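Local coordinates for protein molybdopterin synthase catalytic subunit (Helicobacter pylori, PDB 3RPF) that probably converts precursor Z into molybdopterin by building its dithiolene group with sulfur delivered by the small subunit MoaD, at residues A[46-55]-A[80-91]. Residues are numbered along the deposited sequence; the frame is centred on the assembly and turned at random.
Sequences IQGLSFDIYE and HSLGDVLIGQSS. With EDO (1,2-ethanediol), chain G.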
ATOM      1  N   ILE A  46       1.710 -21.944  17.096  1.00 35.30           N
ATOM      2  CA  ILE A  46       1.299 -20.868  17.986  1.00 37.73           C
ATOM      3  C   ILE A  46      -0.206 -20.685  17.918  1.00 37.80           C
ATOM      4  O   ILE A  46      -0.845 -21.051  16.928  1.00 36.76           O
ATOM      5  CB  ILE A  46       1.982 -19.536  17.651  1.00 39.91           C
ATOM      6  CG1 ILE A  46       1.478 -18.981  16.313  1.00 41.61           C
ATOM      7  CG2 ILE A  46       3.497 -19.709  17.648  1.00 41.46           C
ATOM      8  CD1 ILE A  46       1.956 -17.570  16.042  1.00 38.31           C
ATOM      9  N   GLN A  47      -0.769 -20.129  18.982  1.00 34.19           N
ATOM     10  CA  GLN A  47      -2.192 -19.812  19.015  1.00 33.53           C
ATOM     11  C   GLN A  47      -2.457 -18.428  18.442  1.00 33.74           C
ATOM     12  O   GLN A  47      -3.571 -18.125  18.002  1.00 33.83           O
ATOM     13  CB  GLN A  47      -2.691 -19.862  20.465  1.00 30.53           C
ATOM     14  CG  GLN A  47      -2.583 -21.234  21.094  1.00 32.43           C
ATOM     15  CD  GLN A  47      -2.633 -21.157  22.604  1.00 41.95           C
ATOM     16  OE1 GLN A  47      -1.823 -20.465  23.225  1.00 42.75           O
ATOM     17  NE2 GLN A  47      -3.599 -21.844  23.202  1.00 43.46           N
ATOM     18  N   GLY A  48      -1.430 -17.583  18.454  1.00 33.21           N
ATOM     19  CA  GLY A  48      -1.572 -16.214  17.977  1.00 31.19           C
ATOM     20  C   GLY A  48      -0.467 -15.363  18.571  1.00 37.69           C
ATOM     21  O   GLY A  48       0.562 -15.891  19.013  1.00 35.78           O
ATOM     22  N   LEU A  49      -0.667 -14.048  18.582  1.00 35.35           N
ATOM     23  CA  LEU A  49       0.329 -13.156  19.134  1.00 31.09           C
ATOM     24  C   LEU A  49      -0.318 -12.307  20.212  1.00 36.11           C
ATOM     25  O   LEU A  49      -1.547 -12.236  20.312  1.00 37.92           O
ATOM     26  CB  LEU A  49       0.907 -12.245  18.052  1.00 31.83           C
ATOM     27  CG  LEU A  49       1.523 -12.841  16.785  1.00 34.86           C
ATOM     28  CD1 LEU A  49       1.806 -11.736  15.768  1.00 26.84           C
ATOM     29  CD2 LEU A  49       2.793 -13.640  17.080  1.00 35.01           C
ATOM     30  N   SER A  50       0.515 -11.655  21.014  1.00 30.32           N
ATOM     31  CA  SER A  50       0.023 -10.730  22.026  1.00 29.53           C
ATOM     32  C   SER A  50       0.905  -9.491  22.014  1.00 27.66           C
ATOM     33  O   SER A  50       2.105  -9.575  21.735  1.00 35.03           O
ATOM     34  CB  SER A  50       0.019 -11.375  23.403  1.00 34.75           C
ATOM     35  OG  SER A  50      -0.676 -10.553  24.324  1.00 35.05           O
ATOM     36  N   PHE A  51       0.315  -8.331  22.284  1.00 28.63           N
ATOM     37  CA  PHE A  51       1.074  -7.087  22.207  1.00 27.82           C
ATOM     38  C   PHE A  51       0.996  -6.262  23.504  1.00 36.44           C
ATOM     39  O   PHE A  51      -0.066  -6.175  24.129  1.00 32.48           O
ATOM     40  CB  PHE A  51       0.592  -6.243  21.029  1.00 28.75           C
ATOM     41  CG  PHE A  51       0.745  -6.919  19.677  1.00 27.13           C
ATOM     42  CD1 PHE A  51       1.921  -6.795  18.945  1.00 26.46           C
ATOM     43  CD2 PHE A  51      -0.290  -7.659  19.144  1.00 26.88           C
ATOM     44  CE1 PHE A  51       2.066  -7.413  17.697  1.00 33.46           C
ATOM     45  CE2 PHE A  51      -0.157  -8.281  17.883  1.00 34.00           C
ATOM     46  CZ  PHE A  51       1.021  -8.153  17.170  1.00 32.06           C
ATOM     47  N   ASP A  52       2.126  -5.683  23.912  1.00 29.61           N
ATOM     48  CA  ASP A  52       2.126  -4.583  24.886  1.00 31.33           C
ATOM     49  C   ASP A  52       2.425  -3.274  24.155  1.00 30.63           C
ATOM     50  O   ASP A  52       3.227  -3.251  23.212  1.00 28.92           O
ATOM     51  CB  ASP A  52       3.185  -4.786  25.962  1.00 34.49           C
ATOM     52  CG  ASP A  52       2.875  -5.944  26.895  1.00 38.03           C
ATOM     53  OD1 ASP A  52       1.692  -6.346  27.020  1.00 38.88           O
ATOM     54  OD2 ASP A  52       3.838  -6.453  27.511  1.00 39.20           O
ATOM     55  N   ILE A  53       1.802  -2.182  24.596  1.00 28.16           N
ATOM     56  CA  ILE A  53       2.000  -0.879  23.967  1.00 27.31           C
ATOM     57  C   ILE A  53       2.339   0.213  24.979  1.00 33.61           C
ATOM     58  O   ILE A  53       1.657   0.342  26.008  1.00 38.01           O
ATOM     59  CB  ILE A  53       0.749  -0.443  23.182  1.00 33.03           C
ATOM     60  CG1 ILE A  53       0.441  -1.436  22.055  1.00 32.08           C
ATOM     61  CG2 ILE A  53       0.944   0.962  22.604  1.00 32.54           C
ATOM     62  CD1 ILE A  53      -0.741  -1.037  21.204  1.00 33.75           C
ATOM     63  N   TYR A  54       3.390   0.992  24.711  1.00 35.20           N
ATOM     64  CA  TYR A  54       3.671   2.202  25.524  1.00 38.26           C
ATOM     65  C   TYR A  54       2.795   3.321  24.959  1.00 37.84           C
ATOM     66  O   TYR A  54       3.180   4.000  24.004  1.00 34.50           O
ATOM     67  CB  TYR A  54       5.151   2.575  25.411  1.00 39.69           C
ATOM     68  CG  TYR A  54       5.658   3.705  26.312  1.00 44.22           C
ATOM     69  CD1 TYR A  54       7.024   3.938  26.449  1.00 44.21           C
ATOM     70  CD2 TYR A  54       4.788   4.536  27.008  1.00 41.11           C
ATOM     71  CE1 TYR A  54       7.507   4.953  27.242  1.00 45.86           C
ATOM     72  CE2 TYR A  54       5.266   5.567  27.811  1.00 44.26           C
ATOM     73  CZ  TYR A  54       6.627   5.767  27.921  1.00 44.51           C
ATOM     74  OH  TYR A  54       7.120   6.779  28.716  1.00 41.72           O
ATOM     75  N   GLU A  55       1.604   3.511  25.519  1.00 38.92           N
ATOM     76  CA  GLU A  55       0.595   4.298  24.797  1.00 39.48           C
ATOM     77  C   GLU A  55       0.940   5.771  24.644  1.00 38.53           C
ATOM     78  O   GLU A  55       0.762   6.345  23.563  1.00 32.22           O
ATOM     79  CB  GLU A  55      -0.799   4.112  25.406  1.00 46.82           C
ATOM     80  CG  GLU A  55      -1.239   2.653  25.439  1.00 51.39           C
ATOM     81  CD  GLU A  55      -2.700   2.489  25.796  1.00 55.23           C
ATOM     82  OE1 GLU A  55      -3.142   1.338  26.038  1.00 49.81           O
ATOM     83  OE2 GLU A  55      -3.410   3.518  25.820  1.00 57.81           O
ATOM     84  N   HIS A  80      -4.041  -0.357  16.038  1.00 28.48           N
ATOM     85  CA  HIS A  80      -3.213  -1.489  16.420  1.00 24.38           C
ATOM     86  C   HIS A  80      -3.870  -2.201  17.586  1.00 28.23           C
ATOM     87  O   HIS A  80      -4.501  -1.559  18.428  1.00 29.20           O
ATOM     88  CB  HIS A  80      -1.800  -1.023  16.798  1.00 27.95           C
ATOM     89  CG  HIS A  80      -0.773  -2.104  16.731  1.00 27.41           C
ATOM     90  ND1 HIS A  80      -0.759  -3.179  17.596  1.00 28.97           N
ATOM     91  CD2 HIS A  80       0.280  -2.294  15.889  1.00 28.16           C
ATOM     92  CE1 HIS A  80       0.245  -3.981  17.291  1.00 26.76           C
ATOM     93  NE2 HIS A  80       0.891  -3.463  16.259  1.00 25.12           N
ATOM     94  N   SER A  81      -3.736  -3.525  17.625  1.00 26.02           N
ATOM     95  CA  SER A  81      -4.279  -4.321  18.721  1.00 29.22           C
ATOM     96  C   SER A  81      -3.437  -4.225  19.989  1.00 30.42           C
ATOM     97  O   SER A  81      -2.220  -4.060  19.925  1.00 25.87           O
ATOM     98  CB  SER A  81      -4.361  -5.785  18.307  1.00 28.71           C
ATOM     99  OG  SER A  81      -5.315  -5.987  17.276  1.00 29.46           O
ATOM    100  N   LEU A  82      -4.101  -4.345  21.136  1.00 30.88           N
ATOM    101  CA  LEU A  82      -3.430  -4.496  22.427  1.00 30.97           C
ATOM    102  C   LEU A  82      -3.856  -5.840  23.003  1.00 30.83           C
ATOM    103  O   LEU A  82      -5.040  -6.193  22.954  1.00 32.77           O
ATOM    104  CB  LEU A  82      -3.831  -3.363  23.377  1.00 31.50           C
ATOM    105  CG  LEU A  82      -3.211  -3.380  24.785  1.00 38.07           C
ATOM    106  CD1 LEU A  82      -1.714  -3.105  24.713  1.00 37.28           C
ATOM    107  CD2 LEU A  82      -3.895  -2.361  25.701  1.00 37.40           C
ATOM    108  N   GLY A  83      -2.910  -6.604  23.539  1.00 30.52           N
ATOM    109  CA  GLY A  83      -3.252  -7.904  24.088  1.00 33.46           C
ATOM    110  C   GLY A  83      -3.277  -8.987  23.022  1.00 31.80           C
ATOM    111  O   GLY A  83      -2.536  -8.906  22.035  1.00 31.02           O
ATOM    112  N   ASP A  84      -4.129  -9.994  23.210  1.00 26.70           N
ATOM    113  CA  ASP A  84      -4.100 -11.191  22.381  1.00 29.89           C
ATOM    114  C   ASP A  84      -4.801 -11.009  21.040  1.00 32.46           C
ATOM    115  O   ASP A  84      -5.864 -10.397  20.959  1.00 35.31           O
ATOM    116  CB  ASP A  84      -4.743 -12.372  23.111  1.00 37.64           C
ATOM    117  CG  ASP A  84      -4.011 -12.735  24.385  1.00 41.20           C
ATOM    118  OD1 ASP A  84      -2.919 -12.173  24.619  1.00 41.88           O
ATOM    119  OD2 ASP A  84      -4.525 -13.583  25.146  1.00 41.34           O
ATOM    120  N   VAL A  85      -4.165 -11.524  20.001  1.00 28.68           N
ATOM    121  CA  VAL A  85      -4.725 -11.607  18.672  1.00 23.46           C
ATOM    122  C   VAL A  85      -4.472 -13.011  18.122  1.00 32.14           C
ATOM    123  O   VAL A  85      -3.347 -13.439  18.006  1.00 33.90           O
ATOM    124  CB  VAL A  85      -4.110 -10.549  17.763  1.00 25.70           C
ATOM    125  CG1 VAL A  85      -4.809 -10.494  16.463  1.00 27.30           C
ATOM    126  CG2 VAL A  85      -4.099  -9.215  18.445  1.00 25.70           C
ATOM    127  N   LEU A  86      -5.528 -13.713  17.777  1.00 30.21           N
ATOM    128  CA  LEU A  86      -5.420 -15.076  17.299  1.00 32.52           C
ATOM    129  C   LEU A  86      -5.074 -15.202  15.815  1.00 36.54           C
ATOM    130  O   LEU A  86      -5.224 -14.269  15.063  1.00 33.16           O
ATOM    131  CB  LEU A  86      -6.694 -15.849  17.618  1.00 36.40           C
ATOM    132  CG  LEU A  86      -7.223 -15.721  19.038  1.00 42.40           C
ATOM    133  CD1 LEU A  86      -8.484 -16.506  19.210  1.00 41.33           C
ATOM    134  CD2 LEU A  86      -6.206 -16.110  20.056  1.00 44.13           C
ATOM    135  N   ILE A  87      -4.664 -16.397  15.416  1.00 30.39           N
ATOM    136  CA  ILE A  87      -4.271 -16.676  14.053  1.00 32.36           C
ATOM    137  C   ILE A  87      -5.425 -16.334  13.156  1.00 32.07           C
ATOM    138  O   ILE A  87      -6.546 -16.640  13.457  1.00 33.55           O
ATOM    139  CB  ILE A  87      -4.084 -18.171  13.848  1.00 39.47           C
ATOM    140  CG1 ILE A  87      -2.849 -18.685  14.571  1.00 40.35           C
ATOM    141  CG2 ILE A  87      -4.123 -18.493  12.380  1.00 39.10           C
ATOM    142  CD1 ILE A  87      -1.660 -17.848  14.377  1.00 40.65           C
ATOM    143  N   GLY A  88      -5.129 -15.698  12.040  1.00 33.04           N
ATOM    144  CA  GLY A  88      -6.143 -15.289  11.093  1.00 33.51           C
ATOM    145  C   GLY A  88      -6.708 -13.905  11.357  1.00 35.89           C
ATOM    146  O   GLY A  88      -7.386 -13.335  10.491  1.00 33.79           O
ATOM    147  N   GLN A  89      -6.444 -13.353  12.538  1.00 30.69           N
ATOM    148  CA  GLN A  89      -6.974 -12.038  12.904  0.54 34.82           C
ATOM    149  C   GLN A  89      -5.954 -10.929  12.652  1.00 31.85           C
ATOM    150  O   GLN A  89      -4.745 -11.184  12.616  1.00 30.47           O
ATOM    151  CB  GLN A  89      -7.429 -12.021  14.369  0.54 35.59           C
ATOM    152  CG  GLN A  89      -8.488 -13.065  14.698  0.54 35.59           C
ATOM    153  CD  GLN A  89      -9.113 -12.868  16.068  0.54 38.99           C
ATOM    154  OE1 GLN A  89      -8.430 -12.537  17.044  0.54 36.92           O
ATOM    155  NE2 GLN A  89     -10.422 -13.079  16.148  0.54 41.77           N
ATOM    156  N   SER A  90      -6.442  -9.700  12.490  1.00 28.09           N
ATOM    157  CA  SER A  90      -5.579  -8.564  12.168  1.00 28.37           C
ATOM    158  C   SER A  90      -5.119  -7.808  13.403  1.00 24.80           C
ATOM    159  O   SER A  90      -5.890  -7.590  14.336  1.00 23.75           O
ATOM    160  CB  SER A  90      -6.295  -7.605  11.205  1.00 33.18           C
ATOM    161  OG  SER A  90      -6.780  -8.303  10.069  1.00 31.66           O
ATOM    162  N   SER A  91      -3.861  -7.386  13.404  1.00 24.09           N
ATOM    163  CA  SER A  91      -3.298  -6.761  14.600  1.00 27.56           C
ATOM    164  C   SER A  91      -2.873  -5.329  14.335  1.00 32.83           C
ATOM    165  O   SER A  91      -2.585  -4.575  15.270  1.00 28.96           O
ATOM    166  CB  SER A  91      -2.093  -7.559  15.074  1.00 25.77           C
ATOM    167  OG  SER A  91      -1.088  -7.578  14.076  1.00 29.71           O
TER
HETATM  168  C1  EDO G 148       0.341   3.066  28.681  1.00 58.13           C
HETATM  169  O1  EDO G 148       1.533   2.368  28.310  1.00 60.66           O
HETATM  170  C2  EDO G 148       0.745   4.372  29.350  1.00 56.13           C
HETATM  171  O2  EDO G 148       1.610   5.102  28.468  1.00 50.75           O
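F51 and H80 meet as a T-shaped pair. The imidazole edge, led by CE1, points at one face of the phenyl ring, and the planes stand at 86°. H80 CE1 lies 3.7 Å from F51 CD1, toward the rim of the ring. The imidazole is held in this pose by its own neighbour: H80 ND1 donates to S81 O at 2.9 Å, within the ring plane and on a carbonyl lone pair. S91 O sits over the imidazole face. V85 CG2 reaches the edge of the phenyl ring, and S91 CB packs 3.5 Å from F51 CE2.

Before the corner at G83, L82 has CG anti to its backbone N (chi1 180°). This brings CD1 back to I53, 3.8 Å from its CG1. At the far end, I87 CD1 packs across I46 and over G48 CA.

The backbones pair as antiparallel strands. L49 and V85 exchange two backbone bonds, with V85 N to L49 O at 2.7 Å. F51 and G83 form the next hydrogen-bonded pair. Between them, S50 OG donates to D84 OD1 at 2.8 Å and also bonds R131. That arginine forms a salt bridge with D52, so it joins two residues of strand 48-53.

Further out, H80 NE2 and S91 OG both bond G74 of the MoaD chain, and F51 packs on the same glycine. The chain passes from one sheet to another at G83. Within this chain, strand 84-86 is an outermost strand of the antiparallel sheet, while 80-82 and 90-91 belong to the mixed sheet. A type II turn, L86 to Q89, leads back between them. The G74 contacts are consistent with this corner of the MoaE fold receiving the C-terminus of MoaD, probably the sulfur donor, in the heterotetramer.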